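Local structure of CghA (6KBC) at residues 158-163 with 188-193; 163-168 with 274-279; 305-310 with 318-323. The protein is a two-domain, mostly beta-strand protein of the calycin clan that holds the ligand WK1 in a pocket in this model. One frame throughout, in Å; residues are numbered along the deposited sequence.

Interaction 1. Residues 158-163 with 188-193; sequences LTHRSL and AMANAT
Thr159 and Thr193 face each other across two antiparallel strands, and their hydroxyls meet. Thr159 OG1 is 2.6 Å from Thr193 OG1, a hydrogen bond in which either could be the donor. The two side chains share one rotamer: each OG1 stands between its backbone N and carbonyl carbon (chi1 75° in both), and each CG2 lies beside the backbone N. Water 1 extends this polar patch. It bonds to Thr159 OG1 and donates to Asn191 O at 3.0 Å. Asn191 O also accepts from Arg161 N, so two donors grip it.

The backbones alternate in the usual way. Thr159 with Thr193 and Arg161 with Asn191 are hydrogen-bonded pairs. His160 with Ala192 and Ser162 with Ala190 are non-hydrogen-bonded pairs, and their side chains lie on the other face. There His160 packs against the methyls of Ala190 and Ala192, which meet its ring obliquely. His160 CB is 3.5 Å from Ala190 CB, and the ring atom His160 CD2 is 4.1 Å from Ala192 CB. Leu158 CD2 lies 3.6 Å above one face of the His160 ring, toward its rim. The ring is also held by its nitrogens: NE2 bonds to Asp52 O, and ND1 weakly to Thr144 OG1.

Beyond the last pair, Leu163 N donates to Met189 O at 2.8 Å. The two leucine branches then part. The Leu163 and Met189 side chains lie side by side, pointing the same way, with Leu163 CD1 3.7 Å from Met189 CG. Leu163 CD2 comes at about a right angle to Asn191, 3.4 Å from Asn191 OD1.

One face is thus polar and partly exposed, while the histidine and alanine face turns toward strand 46-54. This is a regular antiparallel strand pair, joining strands 154-162 and 181-200 in the N-terminal part of a calycin-clan fold.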
loop_
_atom_site.group_PDB
_atom_site.type_symbol
_atom_site.label_atom_id
_atom_site.label_comp_id
_atom_site.label_asym_id
_atom_site.label_seq_id
_atom_site.Cartn_x
_atom_site.Cartn_y
_atom_site.Cartn_z
ATOM N N LEU A 158 -9.201 3.055 -13.407
ATOM C CA LEU A 158 -9.385 3.442 -12.025
ATOM C C LEU A 158 -9.108 4.924 -11.937
ATOM O O LEU A 158 -8.171 5.416 -12.573
ATOM C CB LEU A 158 -8.404 2.697 -11.094
ATOM C CG LEU A 158 -8.568 2.946 -9.598
ATOM C CD1 LEU A 158 -8.194 1.719 -8.786
ATOM C CD2 LEU A 158 -7.668 4.125 -9.216
ATOM N N THR A 159 -9.878 5.634 -11.127
ATOM C CA THR A 159 -9.582 7.039 -10.915
ATOM C C THR A 159 -9.751 7.378 -9.450
ATOM O O THR A 159 -10.549 6.768 -8.739
ATOM C CB THR A 159 -10.476 7.987 -11.750
ATOM O OG1 THR A 159 -11.786 8.047 -11.170
ATOM C CG2 THR A 159 -10.560 7.527 -13.195
ATOM N N HIS A 160 -8.974 8.356 -9.014
ATOM C CA HIS A 160 -9.062 8.922 -7.682
ATOM C C HIS A 160 -9.408 10.392 -7.788
ATOM O O HIS A 160 -8.874 11.093 -8.646
ATOM C CB HIS A 160 -7.729 8.802 -6.929
ATOM C CG HIS A 160 -7.341 7.401 -6.577
ATOM N ND1 HIS A 160 -6.081 6.894 -6.808
ATOM C CD2 HIS A 160 -8.025 6.425 -5.931
ATOM C CE1 HIS A 160 -6.014 5.652 -6.356
ATOM N NE2 HIS A 160 -7.182 5.344 -5.819
ATOM N N ARG A 161 -10.254 10.857 -6.882
ATOM C CA ARG A 161 -10.521 12.277 -6.666
ATOM C C ARG A 161 -10.119 12.514 -5.222
ATOM O O ARG A 161 -10.854 12.114 -4.314
ATOM C CB ARG A 161 -11.995 12.608 -6.882
ATOM C CG ARG A 161 -12.429 12.481 -8.317
ATOM C CD ARG A 161 -11.306 12.815 -9.278
ATOM N NE ARG A 161 -11.643 12.504 -10.669
ATOM C CZ ARG A 161 -12.047 13.386 -11.577
ATOM N NH1 ARG A 161 -12.222 14.651 -11.228
ATOM N NH2 ARG A 161 -12.299 12.989 -12.824
ATOM N N SER A 162 -8.971 13.153 -5.007
ATOM C CA SER A 162 -8.461 13.291 -3.651
ATOM C C SER A 162 -9.447 14.043 -2.778
ATOM O O SER A 162 -10.058 15.026 -3.205
ATOM C CB SER A 162 -7.117 14.019 -3.649
ATOM O OG SER A 162 -6.662 14.180 -2.316
ATOM N N LEU A 163 -9.610 13.575 -1.543
ATOM C CA LEU A 163 -10.408 14.338 -0.599
ATOM C C LEU A 163 -9.601 15.441 0.075
ATOM O O LEU A 163 -10.144 16.153 0.928
ATOM C CB LEU A 163 -11.026 13.395 0.436
ATOM C CG LEU A 163 -11.944 12.333 -0.197
ATOM C CD1 LEU A 163 -12.803 11.645 0.841
ATOM C CD2 LEU A 163 -12.841 12.963 -1.293
ATOM N N ALA A 188 -3.807 10.363 0.567
ATOM C CA ALA A 188 -4.217 9.554 1.706
ATOM C C ALA A 188 -5.598 8.958 1.488
ATOM O O ALA A 188 -5.841 7.800 1.853
ATOM C CB ALA A 188 -4.200 10.413 2.970
ATOM N N MET A 189 -6.514 9.733 0.898
ATOM C CA MET A 189 -7.910 9.324 0.800
ATOM C C MET A 189 -8.527 9.969 -0.435
ATOM O O MET A 189 -8.385 11.180 -0.643
ATOM C CB MET A 189 -8.684 9.745 2.050
ATOM C CG MET A 189 -10.141 9.315 2.074
ATOM S SD MET A 189 -10.370 7.541 1.840
ATOM C CE MET A 189 -12.056 7.483 2.482
ATOM N N ALA A 190 -9.222 9.172 -1.237
ATOM C CA ALA A 190 -9.826 9.674 -2.461
ATOM C C ALA A 190 -11.164 8.991 -2.687
ATOM O O ALA A 190 -11.348 7.826 -2.319
ATOM C CB ALA A 190 -8.913 9.424 -3.664
ATOM N N ASN A 191 -12.109 9.728 -3.280
ATOM C CA ASN A 191 -13.214 9.065 -3.959
ATOM C C ASN A 191 -12.649 8.268 -5.111
ATOM O O ASN A 191 -11.876 8.789 -5.917
ATOM C CB ASN A 191 -14.243 10.063 -4.510
ATOM C CG ASN A 191 -14.998 10.768 -3.433
ATOM O OD1 ASN A 191 -15.211 11.980 -3.507
ATOM N ND2 ASN A 191 -15.407 10.025 -2.409
ATOM N N ALA A 192 -13.023 7.005 -5.194
ATOM C CA ALA A 192 -12.483 6.131 -6.212
ATOM C C ALA A 192 -13.593 5.730 -7.170
ATOM O O ALA A 192 -14.743 5.532 -6.763
ATOM C CB ALA A 192 -11.835 4.891 -5.583
ATOM N N THR A 193 -13.263 5.668 -8.451
ATOM C CA THR A 193 -14.120 4.998 -9.406
ATOM C C THR A 193 -13.339 3.875 -10.053
ATOM O O THR A 193 -12.113 3.935 -10.187
ATOM C CB THR A 193 -14.658 5.945 -10.491
ATOM O OG1 THR A 193 -13.611 6.241 -11.425
ATOM C CG2 THR A 193 -15.170 7.221 -9.875
HETATM O O HOH W 1 -12.758 9.280 -8.755
#

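Interaction 2. Residues 163-168 with 274-279; sequences LGYPTL and ALYRDG
One contact between the N- and C-terminal family regions pairs Tyr165, in the loop after strand 154-162, with Tyr276, on strand 269-277. The rings meet obliquely, with planes at 50° and centroids 4.7 Å apart. Tyr165 CD2 sits over the centre of the Tyr276 ring, 3.3 Å above its plane. With CG beside the backbone N (chi1 -74°), the Tyr165 ring is carried out between Tyr276 and Gly279. Tyr165 CB also rests off-centre over the Tyr276 ring.

Gly279 CA packs over a face of the Tyr165 ring in a CH-pi contact, 3.6 Å from the centroid. Asp278 and Gly279 form the tight turn of the beta hairpin that joins strands 269-277 and 280-285; both have positive phi, as in a type I' turn. Water 2 accepts from Gly279 N and bonds to Tyr165 OH, so it links the turn to the tip of the ring.

The Tyr276 hydroxyl reaches the loop. Tyr276 OH donates to Pro166 O at 2.6 Å, and this oxygen lies at the edge of the Tyr276 ring, in its plane. Water 3 donates to Tyr276 OH and to Thr167 OG1, which is also bonded to Arg185 O. Pro166 CD lies 3.6 Å from Gly279 O.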
loop_
_atom_site.group_PDB
_atom_site.type_symbol
_atom_site.label_atom_id
_atom_site.label_comp_id
_atom_site.label_asym_id
_atom_site.label_seq_id
_atom_site.Cartn_x
_atom_site.Cartn_y
_atom_site.Cartn_z
ATOM N N LEU A 163 -9.610 13.575 -1.543
ATOM C CA LEU A 163 -10.408 14.338 -0.599
ATOM C C LEU A 163 -9.601 15.441 0.075
ATOM O O LEU A 163 -10.144 16.153 0.928
ATOM C CB LEU A 163 -11.026 13.395 0.436
ATOM C CG LEU A 163 -11.944 12.333 -0.197
ATOM C CD1 LEU A 163 -12.803 11.645 0.841
ATOM C CD2 LEU A 163 -12.841 12.963 -1.293
ATOM N N GLY A 164 -8.330 15.597 -0.289
ATOM C CA GLY A 164 -7.511 16.675 0.246
ATOM C C GLY A 164 -7.046 16.484 1.674
ATOM O O GLY A 164 -6.808 17.474 2.379
ATOM N N TYR A 165 -6.938 15.232 2.133
ATOM C CA TYR A 165 -6.439 14.969 3.472
ATOM C C TYR A 165 -4.970 15.379 3.564
ATOM O O TYR A 165 -4.192 15.086 2.654
ATOM C CB TYR A 165 -6.531 13.477 3.812
ATOM C CG TYR A 165 -7.895 12.899 4.107
ATOM C CD1 TYR A 165 -9.071 13.490 3.625
ATOM C CD2 TYR A 165 -7.999 11.718 4.831
ATOM C CE1 TYR A 165 -10.308 12.926 3.896
ATOM C CE2 TYR A 165 -9.212 11.153 5.096
ATOM C CZ TYR A 165 -10.362 11.750 4.632
ATOM O OH TYR A 165 -11.554 11.144 4.926
ATOM N N PRO A 166 -4.553 16.000 4.663
ATOM C CA PRO A 166 -3.119 16.242 4.870
ATOM C C PRO A 166 -2.361 14.926 4.927
ATOM O O PRO A 166 -2.792 13.973 5.579
ATOM C CB PRO A 166 -3.073 16.977 6.216
ATOM C CG PRO A 166 -4.340 16.599 6.905
ATOM C CD PRO A 166 -5.366 16.430 5.813
ATOM N N THR A 167 -1.215 14.872 4.245
ATOM C CA THR A 167 -0.529 13.591 4.111
ATOM C C THR A 167 0.962 13.676 3.792
ATOM O O THR A 167 1.708 12.727 4.059
ATOM C CB THR A 167 -1.216 12.767 3.017
ATOM O OG1 THR A 167 -0.673 11.438 3.005
ATOM C CG2 THR A 167 -1.006 13.411 1.635
ATOM N N LEU A 168 1.412 14.785 3.189
ATOM C CA LEU A 168 2.738 14.705 2.579
ATOM C C LEU A 168 3.820 14.807 3.656
ATOM O O LEU A 168 3.659 15.547 4.630
ATOM C CB LEU A 168 2.909 15.812 1.527
ATOM C CG LEU A 168 2.013 15.643 0.285
ATOM C CD1 LEU A 168 2.058 16.875 -0.646
ATOM C CD2 LEU A 168 2.395 14.392 -0.505
ATOM N N ALA A 274 -1.456 6.624 9.471
ATOM C CA ALA A 274 -2.224 7.824 9.741
ATOM C C ALA A 274 -3.656 7.433 10.054
ATOM O O ALA A 274 -4.210 6.523 9.428
ATOM C CB ALA A 274 -2.181 8.790 8.549
ATOM N N LEU A 275 -4.244 8.122 11.024
ATOM C CA LEU A 275 -5.668 8.028 11.290
ATOM C C LEU A 275 -6.279 9.407 11.080
ATOM O O LEU A 275 -5.746 10.410 11.562
ATOM C CB LEU A 275 -5.955 7.534 12.695
ATOM C CG LEU A 275 -7.432 7.460 13.066
ATOM C CD1 LEU A 275 -8.141 6.351 12.280
ATOM C CD2 LEU A 275 -7.567 7.246 14.572
ATOM N N TYR A 276 -7.380 9.449 10.350
ATOM C CA TYR A 276 -8.115 10.677 10.113
ATOM C C TYR A 276 -9.499 10.509 10.699
ATOM O O TYR A 276 -10.026 9.400 10.750
ATOM C CB TYR A 276 -8.214 10.984 8.631
ATOM C CG TYR A 276 -6.891 11.100 7.938
ATOM C CD1 TYR A 276 -6.256 9.975 7.427
ATOM C CD2 TYR A 276 -6.286 12.350 7.749
ATOM C CE1 TYR A 276 -5.041 10.075 6.781
ATOM C CE2 TYR A 276 -5.070 12.459 7.101
ATOM C CZ TYR A 276 -4.453 11.321 6.622
ATOM O OH TYR A 276 -3.253 11.409 5.966
ATOM N N ARG A 277 -10.072 11.610 11.170
ATOM C CA ARG A 277 -11.474 11.656 11.557
ATOM C C ARG A 277 -12.107 12.807 10.793
ATOM O O ARG A 277 -11.697 13.958 10.962
ATOM C CB ARG A 277 -11.641 11.843 13.063
ATOM C CG ARG A 277 -13.084 11.666 13.535
ATOM C CD ARG A 277 -13.241 11.991 15.018
ATOM N NE ARG A 277 -14.297 11.185 15.637
ATOM C CZ ARG A 277 -15.605 11.412 15.498
ATOM N NH1 ARG A 277 -16.044 12.431 14.763
ATOM N NH2 ARG A 277 -16.478 10.618 16.105
ATOM N N ASP A 278 -13.071 12.488 9.939
ATOM C CA ASP A 278 -13.682 13.469 9.034
ATOM C C ASP A 278 -12.626 14.271 8.291
ATOM O O ASP A 278 -12.752 15.480 8.106
ATOM C CB ASP A 278 -14.628 14.397 9.781
ATOM C CG ASP A 278 -15.830 13.674 10.312
ATOM O OD1 ASP A 278 -16.488 12.974 9.512
ATOM O OD2 ASP A 278 -16.118 13.818 11.520
ATOM N N GLY A 279 -11.564 13.592 7.867
ATOM C CA GLY A 279 -10.563 14.218 7.038
ATOM C C GLY A 279 -9.512 15.013 7.773
ATOM O O GLY A 279 -8.560 15.484 7.138
HETATM O O HOH W 2 -11.565 10.802 7.768
HETATM O O HOH W 3 -1.141 9.745 5.321
#

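Interaction 3. Residues 305-310 with 318-323; sequences TEKLYD and YRDKNV
Lys307, near the end of strand 302-308, reaches across to Asp320 in the loop that leads to strand 324-330. Its side chain starts at CB, which lies 4.2 Å from Asn322 CB. CG stands beside the backbone N and carries the chain on, nearly extended, to CD. Lys307 CD is already 3.6 Å from Asp320 OD2, and Lys307 CE closes to 3.2 Å from the same oxygen. A bend at the last torsion (chi4 -66°) then brings Lys307 NZ to 2.6 Å from Asp320 OD2. This is a hydrogen-bonded salt bridge. The ammonium comes from above the carboxylate, 41° out of its plane. NZ is also paired with Asp241 OD2 and bonded to Tyr325 OH.

Arg319 holds the same carboxylate side-on. Arg319 NH2 donates to Asp320 OD2 on its syn side at 2.9 Å, and Arg319 NE donates to Asp320 OD1 at 3.0 Å. OD1 takes a further bond from water 4, which also meets Tyr309 OH. The Tyr309 ring stands nearly perpendicular to the carboxylate. Its edge faces the loop backbone, with Tyr309 CD1 3.4 Å from Lys321 O.

One backbone bond ties the segments: Val323 N donates to Leu308 O at 2.8 Å. Val323 CG2 packs beside Leu308 CB.

OD2 therefore accepts from both Lys307 and Arg319, from different directions, and the two-point grip of Arg319 probably helps to hold the turn of the carboxylate. Arg319 NH2 also pairs with Asp241, so two cations and two aspartates form one network. Such surroundings probably favour a charged Asp320, and the alternating charges should let Lys307 and Arg319 lie close together.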
loop_
_atom_site.group_PDB
_atom_site.type_symbol
_atom_site.label_atom_id
_atom_site.label_comp_id
_atom_site.label_asym_id
_atom_site.label_seq_id
_atom_site.Cartn_x
_atom_site.Cartn_y
_atom_site.Cartn_z
ATOM N N THR A 305 -0.021 -2.211 16.246
ATOM C CA THR A 305 -0.629 -3.250 15.424
ATOM C C THR A 305 -0.513 -4.569 16.183
ATOM O O THR A 305 0.592 -4.964 16.559
ATOM C CB THR A 305 0.076 -3.364 14.078
ATOM O OG1 THR A 305 1.431 -3.795 14.308
ATOM C CG2 THR A 305 0.048 -2.008 13.325
ATOM N N GLU A 306 -1.635 -5.251 16.412
ATOM C CA GLU A 306 -1.604 -6.497 17.185
ATOM C C GLU A 306 -2.380 -7.568 16.443
ATOM O O GLU A 306 -3.564 -7.380 16.133
ATOM C CB GLU A 306 -2.186 -6.310 18.593
ATOM C CG GLU A 306 -2.357 -7.645 19.315
ATOM C CD GLU A 306 -2.875 -7.506 20.741
ATOM O OE1 GLU A 306 -2.510 -8.352 21.577
ATOM O OE2 GLU A 306 -3.604 -6.527 21.029
ATOM N N LYS A 307 -1.716 -8.678 16.151
ATOM C CA LYS A 307 -2.399 -9.807 15.536
ATOM C C LYS A 307 -3.494 -10.307 16.474
ATOM O O LYS A 307 -3.272 -10.450 17.680
ATOM C CB LYS A 307 -1.408 -10.935 15.236
ATOM C CG LYS A 307 -0.358 -10.610 14.164
ATOM C CD LYS A 307 0.845 -11.560 14.328
ATOM C CE LYS A 307 2.059 -11.029 13.591
ATOM N NZ LYS A 307 1.815 -11.026 12.113
ATOM N N LEU A 308 -4.687 -10.530 15.916
ATOM C CA LEU A 308 -5.838 -11.037 16.656
ATOM C C LEU A 308 -5.997 -12.515 16.349
ATOM O O LEU A 308 -5.888 -12.919 15.188
ATOM C CB LEU A 308 -7.113 -10.294 16.270
ATOM C CG LEU A 308 -7.206 -8.823 16.670
ATOM C CD1 LEU A 308 -8.482 -8.221 16.141
ATOM C CD2 LEU A 308 -7.162 -8.676 18.183
ATOM N N TYR A 309 -6.221 -13.319 17.392
ATOM C CA TYR A 309 -6.444 -14.749 17.226
ATOM C C TYR A 309 -7.813 -15.199 17.708
ATOM O O TYR A 309 -8.237 -16.300 17.350
ATOM C CB TYR A 309 -5.359 -15.547 17.976
ATOM C CG TYR A 309 -3.989 -15.224 17.435
ATOM C CD1 TYR A 309 -3.510 -15.845 16.294
ATOM C CD2 TYR A 309 -3.194 -14.248 18.043
ATOM C CE1 TYR A 309 -2.263 -15.531 15.779
ATOM C CE2 TYR A 309 -1.948 -13.934 17.542
ATOM C CZ TYR A 309 -1.493 -14.579 16.408
ATOM O OH TYR A 309 -0.260 -14.267 15.890
ATOM N N ASP A 310 -8.513 -14.377 18.488
ATOM C CA ASP A 310 -9.799 -14.731 19.070
ATOM C C ASP A 310 -10.919 -13.974 18.362
ATOM O O ASP A 310 -10.704 -12.886 17.817
ATOM C CB ASP A 310 -9.829 -14.401 20.568
ATOM C CG ASP A 310 -8.762 -15.154 21.356
ATOM O OD1 ASP A 310 -8.390 -16.280 20.959
ATOM O OD2 ASP A 310 -8.293 -14.619 22.382
ATOM N N TYR A 318 -0.766 -19.139 6.825
ATOM C CA TYR A 318 0.670 -19.374 6.781
ATOM C C TYR A 318 1.269 -19.295 8.174
ATOM O O TYR A 318 0.825 -20.030 9.053
ATOM C CB TYR A 318 1.313 -18.405 5.795
ATOM C CG TYR A 318 0.817 -18.640 4.386
ATOM C CD1 TYR A 318 1.273 -19.736 3.654
ATOM C CD2 TYR A 318 -0.098 -17.777 3.787
ATOM C CE1 TYR A 318 0.832 -19.975 2.361
ATOM C CE2 TYR A 318 -0.552 -18.006 2.487
ATOM C CZ TYR A 318 -0.083 -19.114 1.785
ATOM O OH TYR A 318 -0.524 -19.352 0.503
ATOM N N ARG A 319 2.265 -18.439 8.405
ATOM C CA ARG A 319 2.949 -18.483 9.697
ATOM C C ARG A 319 1.992 -18.164 10.841
ATOM O O ARG A 319 1.899 -18.914 11.822
ATOM C CB ARG A 319 4.138 -17.523 9.722
ATOM C CG ARG A 319 4.930 -17.645 11.022
ATOM C CD ARG A 319 5.937 -16.527 11.190
ATOM N NE ARG A 319 5.265 -15.238 11.367
ATOM C CZ ARG A 319 5.785 -14.075 11.001
ATOM N NH1 ARG A 319 6.977 -14.038 10.417
ATOM N NH2 ARG A 319 5.102 -12.949 11.197
ATOM N N ASP A 320 1.279 -17.054 10.736
ATOM C CA ASP A 320 0.395 -16.585 11.793
ATOM C C ASP A 320 -1.029 -16.949 11.433
ATOM O O ASP A 320 -1.531 -16.550 10.380
ATOM C CB ASP A 320 0.519 -15.073 11.986
ATOM C CG ASP A 320 1.948 -14.655 12.209
ATOM O OD1 ASP A 320 2.666 -15.415 12.904
ATOM O OD2 ASP A 320 2.344 -13.581 11.711
ATOM N N LYS A 321 -1.687 -17.659 12.331
ATOM C CA LYS A 321 -3.067 -18.085 12.135
ATOM C C LYS A 321 -4.022 -17.029 12.679
ATOM O O LYS A 321 -4.892 -17.307 13.512
ATOM C CB LYS A 321 -3.268 -19.432 12.827
ATOM C CG LYS A 321 -2.315 -20.550 12.349
ATOM C CD LYS A 321 -2.161 -20.572 10.835
ATOM C CE LYS A 321 -1.412 -21.826 10.336
ATOM N NZ LYS A 321 -0.079 -21.880 10.961
ATOM N N ASN A 322 -3.840 -15.776 12.248
ATOM C CA ASN A 322 -4.602 -14.683 12.834
ATOM C C ASN A 322 -5.945 -14.494 12.125
ATOM O O ASN A 322 -6.097 -14.773 10.932
ATOM C CB ASN A 322 -3.801 -13.371 12.807
ATOM C CG ASN A 322 -3.450 -12.924 11.406
ATOM O OD1 ASN A 322 -2.920 -13.705 10.608
ATOM N ND2 ASN A 322 -3.718 -11.644 11.101
ATOM N N VAL A 323 -6.936 -14.024 12.889
ATOM C CA VAL A 323 -8.244 -13.744 12.317
ATOM C C VAL A 323 -8.364 -12.283 11.926
ATOM O O VAL A 323 -9.399 -11.870 11.396
ATOM C CB VAL A 323 -9.351 -14.153 13.311
ATOM C CG1 VAL A 323 -9.259 -15.710 13.609
ATOM C CG2 VAL A 323 -9.245 -13.360 14.586
HETATM O O HOH W 4 1.500 -16.360 15.112
#

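How the interactions relate
Interactions 1 and 2 are neighbours, sharing Leu163. Ala188 and Met189, from the strand corner of interaction 1, pack against Tyr165 and Tyr276 of interaction 2. Interaction 1 is partly buried and joins two strands of the N-terminal region by regular backbone bonding. Interaction 2 lies at the surface and joins that region to the C-terminal one through aromatic packing, a tyrosine-hydroxyl hydrogen bond and waters. Interaction 3 stands apart, its centre about 28 Å from that of interaction 2, though both reach the same C-terminal sheet. Its two segments are a few residues apart, a strand and the loop after it. It is partly buried, like interaction 1, and relies more on charged side chains.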